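Local coordinates for protein anthranilate-CoA ligase (Stigmatella aurantiaca, PDB 4WV3) that belongs to the ANL clan of AMP-binding enzymes, which pair a large N-terminal domain with a small, separately folded C-terminal domain, at residues A[433-438]-A[481-486]; A[196-201]-A[344-349]; A[98-103]-A[122-127]. All coordinates share one frame; numbering follows the deposited sequence.

Contact 1: A[433-438]-A[481-486]; sequences LIQHPA and TEKMAA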
loop_
_atom_site.group_PDB
_atom_site.type_symbol
_atom_site.label_atom_id
_atom_site.label_comp_id
_atom_site.label_asym_id
_atom_site.label_seq_id
_atom_site.Cartn_x
_atom_site.Cartn_y
_atom_site.Cartn_z
ATOM N N LEU A 433 -21.643 4.084 -9.828
ATOM C CA LEU A 433 -21.255 4.493 -11.174
ATOM C C LEU A 433 -20.488 3.395 -11.907
ATOM O O LEU A 433 -20.666 3.197 -13.109
ATOM C CB LEU A 433 -20.408 5.767 -11.121
ATOM C CG LEU A 433 -21.122 7.063 -10.739
ATOM C CD1 LEU A 433 -20.115 8.127 -10.345
ATOM C CD2 LEU A 433 -21.978 7.549 -11.894
ATOM N N ILE A 434 -19.641 2.680 -11.175
ATOM C CA ILE A 434 -18.786 1.664 -11.780
ATOM C C ILE A 434 -19.573 0.417 -12.192
ATOM O O ILE A 434 -19.062 -0.438 -12.915
ATOM C CB ILE A 434 -17.617 1.279 -10.844
ATOM C CG1 ILE A 434 -16.412 0.795 -11.658
ATOM C CG2 ILE A 434 -18.062 0.243 -9.820
ATOM C CD1 ILE A 434 -15.173 0.544 -10.826
ATOM N N GLN A 435 -20.820 0.324 -11.737
ATOM C CA GLN A 435 -21.694 -0.777 -12.129
ATOM C C GLN A 435 -22.011 -0.723 -13.620
ATOM O O GLN A 435 -22.207 -1.757 -14.258
ATOM C CB GLN A 435 -22.990 -0.764 -11.316
ATOM C CG GLN A 435 -22.813 -1.142 -9.857
ATOM C CD GLN A 435 -24.110 -1.076 -9.076
ATOM O OE1 GLN A 435 -25.108 -0.538 -9.554
ATOM N NE2 GLN A 435 -24.101 -1.625 -7.868
ATOM N N HIS A 436 -22.061 0.486 -14.172
ATOM C CA HIS A 436 -22.277 0.655 -15.603
ATOM C C HIS A 436 -21.063 0.141 -16.369
ATOM O O HIS A 436 -19.932 0.534 -16.082
ATOM C CB HIS A 436 -22.546 2.120 -15.947
ATOM C CG HIS A 436 -23.084 2.324 -17.329
ATOM N ND1 HIS A 436 -22.293 2.243 -18.455
ATOM C CD2 HIS A 436 -24.335 2.597 -17.768
ATOM C CE1 HIS A 436 -23.033 2.460 -19.526
ATOM N NE2 HIS A 436 -24.276 2.678 -19.137
ATOM N N PRO A 437 -21.297 -0.739 -17.355
ATOM C CA PRO A 437 -20.239 -1.469 -18.066
ATOM C C PRO A 437 -19.305 -0.586 -18.891
ATOM O O PRO A 437 -18.263 -1.066 -19.338
ATOM C CB PRO A 437 -21.025 -2.405 -18.990
ATOM C CG PRO A 437 -22.335 -1.725 -19.187
ATOM C CD PRO A 437 -22.636 -1.065 -17.877
ATOM N N ALA A 438 -19.667 0.678 -19.093
ATOM C CA ALA A 438 -18.843 1.584 -19.886
ATOM C C ALA A 438 -17.825 2.323 -19.022
ATOM O O ALA A 438 -16.872 2.911 -19.534
ATOM C CB ALA A 438 -19.717 2.572 -20.642
ATOM N N THR A 481 -30.389 7.421 -10.752
ATOM C CA THR A 481 -31.727 7.714 -10.254
ATOM C C THR A 481 -32.347 6.464 -9.634
ATOM O O THR A 481 -33.084 6.543 -8.650
ATOM C CB THR A 481 -32.638 8.238 -11.383
ATOM O OG1 THR A 481 -32.022 9.370 -12.010
ATOM C CG2 THR A 481 -33.998 8.646 -10.836
ATOM N N GLU A 482 -32.028 5.308 -10.206
ATOM C CA GLU A 482 -32.595 4.046 -9.749
ATOM C C GLU A 482 -31.885 3.478 -8.523
ATOM O O GLU A 482 -32.490 2.761 -7.727
ATOM C CB GLU A 482 -32.577 3.013 -10.879
ATOM C CG GLU A 482 -33.524 3.324 -12.025
ATOM C CD GLU A 482 -33.402 2.333 -13.167
ATOM O OE1 GLU A 482 -32.285 1.822 -13.396
ATOM O OE2 GLU A 482 -34.424 2.061 -13.831
ATOM N N LYS A 483 -30.604 3.801 -8.369
ATOM C CA LYS A 483 -29.786 3.167 -7.337
ATOM C C LYS A 483 -29.483 4.046 -6.122
ATOM O O LYS A 483 -29.237 3.530 -5.030
ATOM C CB LYS A 483 -28.480 2.637 -7.936
ATOM C CG LYS A 483 -28.532 1.178 -8.370
ATOM C CD LYS A 483 -29.512 0.959 -9.510
ATOM C CE LYS A 483 -29.597 -0.510 -9.887
ATOM N NZ LYS A 483 -28.275 -1.058 -10.302
ATOM N N MET A 484 -29.494 5.361 -6.304
ATOM C CA MET A 484 -29.139 6.268 -5.217
ATOM C C MET A 484 -30.236 7.279 -4.915
ATOM O O MET A 484 -31.074 7.576 -5.766
ATOM C CB MET A 484 -27.842 7.011 -5.539
ATOM C CG MET A 484 -26.666 6.111 -5.851
ATOM S SD MET A 484 -25.174 7.073 -6.150
ATOM C CE MET A 484 -25.774 8.239 -7.368
ATOM N N ALA A 485 -30.222 7.805 -3.693
ATOM C CA ALA A 485 -31.150 8.859 -3.307
ATOM C C ALA A 485 -30.813 10.127 -4.078
ATOM O O ALA A 485 -29.690 10.288 -4.557
ATOM C CB ALA A 485 -31.102 9.104 -1.806
ATOM N N ALA A 486 -31.788 11.024 -4.193
ATOM C CA ALA A 486 -31.651 12.202 -5.043
ATOM C C ALA A 486 -30.477 13.104 -4.658
ATOM O O ALA A 486 -29.789 13.640 -5.528
ATOM C CB ALA A 486 -32.945 13.003 -5.023
#
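Gln435 and Lys483 reach toward each other across the surface of the small C-terminal domain, linking a type I beta turn, Leu433 to His436, with the end of helix 470-483. The turn closes helix 426-433, and its evidence is the bond from His436 N to Leu433 O, 3.2 Å. Leu433 itself packs earlier along the second helix, on Ile476 and Cys480. Ile434 touches Pro298 and, on helix 299-309, Ala300 and Leu301. Gln435 carries the contact: from CG onward its chain is extended and presents OE1 to the lysine. Lys483 does not reach out straight; bends at chi2 and chi4 bring its ammonium group round to the amide oxygen. Lys483 NZ and Gln435 OE1 stand 3.3 Å apart, a weak hydrogen bond between two exposed side chains. His436 NE2 bonds to Gln475 OE1 and ND1 to the backbone of Ala438, which engages both ring nitrogens. Pro437 sets CD above one face of the imidazole, offset toward the rim. Finally, Ala438 N donates to His436 ND1 at 3.1 Å with an N-H...N angle of 158°, the donor being tilted 20° out of the imidazole plane.

Contact 2: A[196-201]-A[344-349]; sequences AQLWGV and EGYELK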
loop_
_atom_site.group_PDB
_atom_site.type_symbol
_atom_site.label_atom_id
_atom_site.label_comp_id
_atom_site.label_asym_id
_atom_site.label_seq_id
_atom_site.Cartn_x
_atom_site.Cartn_y
_atom_site.Cartn_z
ATOM N N ALA A 196 2.456 -10.262 10.177
ATOM C CA ALA A 196 2.571 -11.477 9.378
ATOM C C ALA A 196 1.712 -12.593 9.951
ATOM O O ALA A 196 1.172 -13.418 9.213
ATOM C CB ALA A 196 4.025 -11.918 9.282
ATOM N N GLN A 197 1.583 -12.610 11.273
ATOM C CA GLN A 197 0.790 -13.628 11.947
ATOM C C GLN A 197 -0.684 -13.238 12.005
ATOM O O GLN A 197 -1.555 -14.024 11.632
ATOM C CB GLN A 197 1.319 -13.872 13.362
ATOM C CG GLN A 197 0.636 -15.020 14.085
ATOM C CD GLN A 197 0.928 -16.364 13.446
ATOM O OE1 GLN A 197 2.081 -16.698 13.174
ATOM N NE2 GLN A 197 -0.120 -17.142 13.197
ATOM N N LEU A 198 -0.953 -12.018 12.464
ATOM C CA LEU A 198 -2.321 -11.558 12.692
ATOM C C LEU A 198 -3.184 -11.532 11.431
ATOM O O LEU A 198 -4.367 -11.873 11.478
ATOM C CB LEU A 198 -2.326 -10.184 13.367
ATOM C CG LEU A 198 -1.827 -10.143 14.814
ATOM C CD1 LEU A 198 -1.883 -8.726 15.369
ATOM C CD2 LEU A 198 -2.623 -11.102 15.689
ATOM N N TRP A 199 -2.600 -11.132 10.307
ATOM C CA TRP A 199 -3.352 -11.093 9.057
ATOM C C TRP A 199 -2.860 -12.112 8.031
ATOM O O TRP A 199 -3.659 -12.849 7.453
ATOM C CB TRP A 199 -3.346 -9.691 8.447
ATOM C CG TRP A 199 -4.175 -9.606 7.204
ATOM C CD1 TRP A 199 -5.510 -9.334 7.126
ATOM C CD2 TRP A 199 -3.728 -9.813 5.858
ATOM N NE1 TRP A 199 -5.919 -9.352 5.815
ATOM C CE2 TRP A 199 -4.844 -9.643 5.017
ATOM C CE3 TRP A 199 -2.491 -10.122 5.284
ATOM C CZ2 TRP A 199 -4.763 -9.773 3.632
ATOM C CZ3 TRP A 199 -2.411 -10.248 3.909
ATOM C CH2 TRP A 199 -3.539 -10.073 3.098
ATOM N N GLY A 200 -1.550 -12.139 7.804
ATOM C CA GLY A 200 -0.958 -13.009 6.804
ATOM C C GLY A 200 -1.312 -14.474 6.979
ATOM O O GLY A 200 -1.633 -15.164 6.011
ATOM N N VAL A 201 -1.268 -14.943 8.222
ATOM C CA VAL A 201 -1.553 -16.340 8.522
ATOM C C VAL A 201 -2.991 -16.537 8.994
ATOM O O VAL A 201 -3.737 -17.330 8.419
ATOM C CB VAL A 201 -0.591 -16.885 9.595
ATOM C CG1 VAL A 201 -0.959 -18.313 9.969
ATOM C CG2 VAL A 201 0.845 -16.808 9.104
ATOM N N GLU A 344 -8.805 -10.523 14.379
ATOM C CA GLU A 344 -8.514 -10.905 15.757
ATOM C C GLU A 344 -7.129 -10.424 16.185
ATOM O O GLU A 344 -6.129 -10.723 15.534
ATOM C CB GLU A 344 -8.636 -12.422 15.933
ATOM C CG GLU A 344 -8.343 -12.918 17.341
ATOM C CD GLU A 344 -9.345 -12.416 18.365
ATOM O OE1 GLU A 344 -10.494 -12.110 17.981
ATOM O OE2 GLU A 344 -8.982 -12.327 19.557
ATOM N N GLY A 345 -7.084 -9.673 17.282
ATOM C CA GLY A 345 -5.856 -9.050 17.741
ATOM C C GLY A 345 -5.943 -7.545 17.571
ATOM O O GLY A 345 -5.253 -6.780 18.247
ATOM N N TYR A 346 -6.806 -7.128 16.650
ATOM C CA TYR A 346 -7.080 -5.717 16.419
ATOM C C TYR A 346 -8.476 -5.378 16.924
ATOM O O TYR A 346 -9.447 -6.070 16.611
ATOM C CB TYR A 346 -6.969 -5.389 14.930
ATOM C CG TYR A 346 -5.564 -5.496 14.377
ATOM C CD1 TYR A 346 -4.472 -5.039 15.104
ATOM C CD2 TYR A 346 -5.330 -6.059 13.131
ATOM C CE1 TYR A 346 -3.188 -5.135 14.600
ATOM C CE2 TYR A 346 -4.051 -6.159 12.620
ATOM C CZ TYR A 346 -2.983 -5.696 13.358
ATOM O OH TYR A 346 -1.708 -5.798 12.851
ATOM N N GLU A 347 -8.572 -4.309 17.707
ATOM C CA GLU A 347 -9.843 -3.898 18.287
ATOM C C GLU A 347 -10.338 -2.605 17.641
ATOM O O GLU A 347 -9.592 -1.633 17.518
ATOM C CB GLU A 347 -9.697 -3.731 19.800
ATOM C CG GLU A 347 -11.004 -3.546 20.541
ATOM C CD GLU A 347 -10.817 -3.567 22.044
ATOM O OE1 GLU A 347 -9.797 -4.119 22.513
ATOM O OE2 GLU A 347 -11.687 -3.025 22.757
ATOM N N LEU A 348 -11.600 -2.603 17.226
ATOM C CA LEU A 348 -12.168 -1.484 16.477
ATOM C C LEU A 348 -13.161 -0.671 17.299
ATOM O O LEU A 348 -13.698 -1.150 18.298
ATOM C CB LEU A 348 -12.866 -1.994 15.217
ATOM C CG LEU A 348 -12.084 -2.159 13.914
ATOM C CD1 LEU A 348 -10.638 -2.565 14.150
ATOM C CD2 LEU A 348 -12.792 -3.199 13.071
ATOM N N LYS A 349 -13.385 0.547 16.878
ATOM C CA LYS A 349 -14.299 1.472 17.524
ATOM C C LYS A 349 -14.788 2.522 16.519
ATOM O O LYS A 349 -14.023 3.004 15.775
ATOM C CB LYS A 349 -13.577 2.123 18.683
ATOM C CG LYS A 349 -14.473 2.651 19.758
ATOM C CD LYS A 349 -13.771 2.764 21.070
ATOM C CE LYS A 349 -12.825 3.907 21.066
ATOM N NZ LYS A 349 -12.616 4.373 22.430
HETATM O O HOH W 1 -5.863 -12.429 13.826
#
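Similar first torsions, -69° in Leu198 and -67° in Tyr346, set CG beside the backbone N in both residues and bring an isobutyl group against a phenol ring. The first side-chain bond of Leu198 points toward the other segment, and its two methyl branches divide the work. CD1 goes to the ring, with Leu198 CD1 3.8 Å from Tyr346 CZ. Measured to the centroid of the Tyr346 ring, Leu198 CD1 lies at 4.2 Å and 29° off the normal, so the contact is an off-centre CH-pi interaction displaced toward the hydroxyl end. CD2 goes to the backbone instead, with Leu198 CD2 3.5 Å from Glu344 O and 4.3 Å from Gly345 CA. Gly345 has a positive phi, which a residue without a side chain adopts readily, and the absence of a CB leaves its CA able to face the leucine methyl directly. The contact joins helix 191-204 to the turn that enters strand 347-351 of an antiparallel sheet, both within the large AMP-binding part of the enzyme. The helix is widened here into a pi-type turn, for which a weak bond from Val201 N to Ala196 O, 3.0 Å, is the direct evidence. Beyond Leu198 the phenol is confined by Phe326 and Leu368, neighbours from two further strands. Its hydroxyl hydrogen-bonds to Thr372 OG1, which probably helps to hold that end of the ring. The side chain of Tyr346 lies about 10 Å from the bound 5'-O-[(S)-[(2-aminobenzoyl)oxy](hydroxy)phosphoryl]adenosine and therefore does not touch it. A water donates to Leu198 O at 2.8 Å; its second bond, to Glu344 O, is modelled too short to be trusted, so a water bridge between the two carbonyls remains doubtful.

Contact 3: A[98-103]-A[122-127]; sequences EYEYIL and ESIRGN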
loop_
_atom_site.group_PDB
_atom_site.type_symbol
_atom_site.label_atom_id
_atom_site.label_comp_id
_atom_site.label_asym_id
_atom_site.label_seq_id
_atom_site.Cartn_x
_atom_site.Cartn_y
_atom_site.Cartn_z
ATOM N N GLU A 98 11.108 16.429 -3.451
ATOM C CA GLU A 98 10.483 15.474 -2.544
ATOM C C GLU A 98 11.514 14.505 -1.976
ATOM O O GLU A 98 11.419 14.093 -0.820
ATOM C CB GLU A 98 9.366 14.712 -3.257
ATOM C CG GLU A 98 8.207 15.590 -3.696
ATOM C CD GLU A 98 7.174 14.830 -4.503
ATOM O OE1 GLU A 98 7.545 14.239 -5.539
ATOM O OE2 GLU A 98 5.992 14.823 -4.099
ATOM N N TYR A 99 12.498 14.148 -2.795
ATOM C CA TYR A 99 13.591 13.291 -2.351
ATOM C C TYR A 99 14.514 14.046 -1.404
ATOM O O TYR A 99 15.084 13.462 -0.482
ATOM C CB TYR A 99 14.390 12.771 -3.547
ATOM C CG TYR A 99 13.674 11.706 -4.345
ATOM C CD1 TYR A 99 12.914 10.731 -3.713
ATOM C CD2 TYR A 99 13.758 11.678 -5.730
ATOM C CE1 TYR A 99 12.259 9.755 -4.439
ATOM C CE2 TYR A 99 13.105 10.706 -6.466
ATOM C CZ TYR A 99 12.357 9.748 -5.815
ATOM O OH TYR A 99 11.705 8.781 -6.542
ATOM N N GLU A 100 14.656 15.348 -1.638
ATOM C CA GLU A 100 15.520 16.186 -0.816
ATOM C C GLU A 100 14.970 16.318 0.599
ATOM O O GLU A 100 15.725 16.293 1.572
ATOM C CB GLU A 100 15.689 17.569 -1.447
ATOM C CG GLU A 100 16.614 18.489 -0.668
ATOM C CD GLU A 100 16.575 19.918 -1.168
ATOM O OE1 GLU A 100 16.846 20.140 -2.368
ATOM O OE2 GLU A 100 16.265 20.819 -0.361
ATOM N N TYR A 101 13.653 16.460 0.709
ATOM C CA TYR A 101 13.003 16.547 2.011
ATOM C C TYR A 101 13.198 15.266 2.811
ATOM O O TYR A 101 13.586 15.307 3.977
ATOM C CB TYR A 101 11.509 16.839 1.858
ATOM C CG TYR A 101 10.744 16.762 3.162
ATOM C CD1 TYR A 101 10.768 17.817 4.066
ATOM C CD2 TYR A 101 10.000 15.636 3.490
ATOM C CE1 TYR A 101 10.073 17.752 5.260
ATOM C CE2 TYR A 101 9.302 15.561 4.682
ATOM C CZ TYR A 101 9.342 16.622 5.563
ATOM O OH TYR A 101 8.649 16.554 6.750
ATOM N N ILE A 102 12.926 14.132 2.173
ATOM C CA ILE A 102 13.019 12.831 2.829
ATOM C C ILE A 102 14.420 12.540 3.360
ATOM O O ILE A 102 14.591 12.215 4.535
ATOM C CB ILE A 102 12.581 11.693 1.882
ATOM C CG1 ILE A 102 11.088 11.807 1.572
ATOM C CG2 ILE A 102 12.892 10.335 2.493
ATOM C CD1 ILE A 102 10.587 10.776 0.586
ATOM N N LEU A 103 15.420 12.670 2.494
ATOM C CA LEU A 103 16.797 12.350 2.859
ATOM C C LEU A 103 17.349 13.262 3.952
ATOM O O LEU A 103 18.173 12.840 4.764
ATOM C CB LEU A 103 17.701 12.384 1.625
ATOM C CG LEU A 103 17.370 11.339 0.559
ATOM C CD1 LEU A 103 18.357 11.405 -0.594
ATOM C CD2 LEU A 103 17.342 9.946 1.171
ATOM N N GLU A 122 21.293 13.567 -7.914
ATOM C CA GLU A 122 22.497 14.311 -8.272
ATOM C C GLU A 122 22.277 15.824 -8.226
ATOM O O GLU A 122 23.200 16.585 -7.937
ATOM C CB GLU A 122 22.974 13.889 -9.665
ATOM C CG GLU A 122 24.457 13.561 -9.754
ATOM C CD GLU A 122 24.754 12.473 -10.773
ATOM O OE1 GLU A 122 24.440 12.662 -11.967
ATOM O OE2 GLU A 122 25.297 11.423 -10.373
ATOM N N SER A 123 21.048 16.252 -8.501
ATOM C CA SER A 123 20.725 17.676 -8.554
ATOM C C SER A 123 20.326 18.241 -7.191
ATOM O O SER A 123 20.084 19.440 -7.057
ATOM C CB SER A 123 19.616 17.938 -9.578
ATOM O OG SER A 123 18.401 17.326 -9.183
ATOM N N ILE A 124 20.253 17.374 -6.186
ATOM C CA ILE A 124 19.920 17.796 -4.829
ATOM C C ILE A 124 21.036 17.407 -3.866
ATOM O O ILE A 124 20.895 17.536 -2.650
ATOM C CB ILE A 124 18.595 17.169 -4.344
ATOM C CG1 ILE A 124 18.748 15.654 -4.184
ATOM C CG2 ILE A 124 17.464 17.502 -5.304
ATOM C CD1 ILE A 124 17.459 14.936 -3.842
ATOM N N ARG A 125 22.145 16.936 -4.430
ATOM C CA ARG A 125 23.280 16.439 -3.656
ATOM C C ARG A 125 23.844 17.483 -2.692
ATOM O O ARG A 125 24.133 17.177 -1.534
ATOM C CB ARG A 125 24.384 15.966 -4.604
ATOM C CG ARG A 125 24.909 14.568 -4.320
ATOM C CD ARG A 125 25.461 14.463 -2.912
ATOM N NE ARG A 125 26.268 13.261 -2.728
ATOM C CZ ARG A 125 26.869 12.940 -1.588
ATOM N NH1 ARG A 125 26.750 13.733 -0.532
ATOM N NH2 ARG A 125 27.587 11.829 -1.502
ATOM N N GLY A 126 24.000 18.710 -3.179
ATOM C CA GLY A 126 24.559 19.786 -2.382
ATOM C C GLY A 126 23.725 20.138 -1.165
ATOM O O GLY A 126 24.258 20.593 -0.152
ATOM N N ASN A 127 22.417 19.925 -1.259
ATOM C CA ASN A 127 21.508 20.258 -0.168
ATOM C C ASN A 127 21.380 19.137 0.860
ATOM O O ASN A 127 20.492 19.165 1.712
ATOM C CB ASN A 127 20.127 20.624 -0.714
ATOM C CG ASN A 127 20.194 21.668 -1.808
ATOM O OD1 ASN A 127 21.177 21.746 -2.547
ATOM N ND2 ASN A 127 19.149 22.482 -1.917
#
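The carboxylate of Glu100 and the amide of Asn127 are turned 50° against each other, and the asparagine reaches the acid from above its plane. Asn127 CB stands almost straight over the carboxylate carbon, 3.6 Å from Glu100 CD. Asn127 ND2 is also well above that plane, and although it lies 3.3 Å from Glu100 OE1 the angle is too poor for a hydrogen bond. The contact is therefore mainly packing over one face of the carboxylate, perhaps with some electrostatic attraction. The other oxygen, OE2, has its own partner in a salt bridge to Arg104 NH2, one helical turn further on, which probably helps to hold the carboxylate in this orientation. Arg104, on the same helix as Glu100, also touches the Asn127 side chain. The contact lies in the alpha/beta layer built on the five-stranded parallel sheet: helix 96-105 connects strand 86-89 to strand 110-114, while 122-127 runs from the end of helix 118-122 toward strand 133-137. Successive beta-alpha-beta connections therefore meet here. Deeper in, Ile124 forms the apolar half. Its chi1 of 67° places CG1 between the backbone N and the carbonyl carbon, and Ile124 CD1 then extends toward the helix backbone, 3.6 Å from Glu100 N and 3.8 Å from Tyr99 CB. Only the CB of Tyr99 meets the isoleucine; the aromatic ring leads away, against Leu120 and Ile121, and its hydroxyl bonds with Asn91 O and Leu94 N. Glu100 CB lies 4.1 Å from Ile124 CB, and Pro96 of the same helix also touches the isoleucine. A bond from Asn127 N to Ile124 O, 3.2 Å, closes the backbone here, and the first side-chain bonds of both residues point toward helix 96-105.

How the contacts relate
The three contacts share no helix or strand and lie far apart, the nearest pair of centres, contacts 1 and 2, being about 34 Å from each other. Contact 1 belongs to the small C-terminal domain and is wholly at the surface, burying 81 Å² around one weak polar pair. Contacts 2 and 3 both fall in the large AMP-binding part, on opposite sides of the chain's centre, and are partly buried, with 161 and 213 Å². Contact 2, its centre about 17 Å from that of the chain, is a leucine set against an aromatic ring and a backbone carbonyl, and joins a helix to an antiparallel sheet. Contact 3, at about 24 Å, combines an isoleucine with a carboxylate-amide meeting between connections of a parallel sheet.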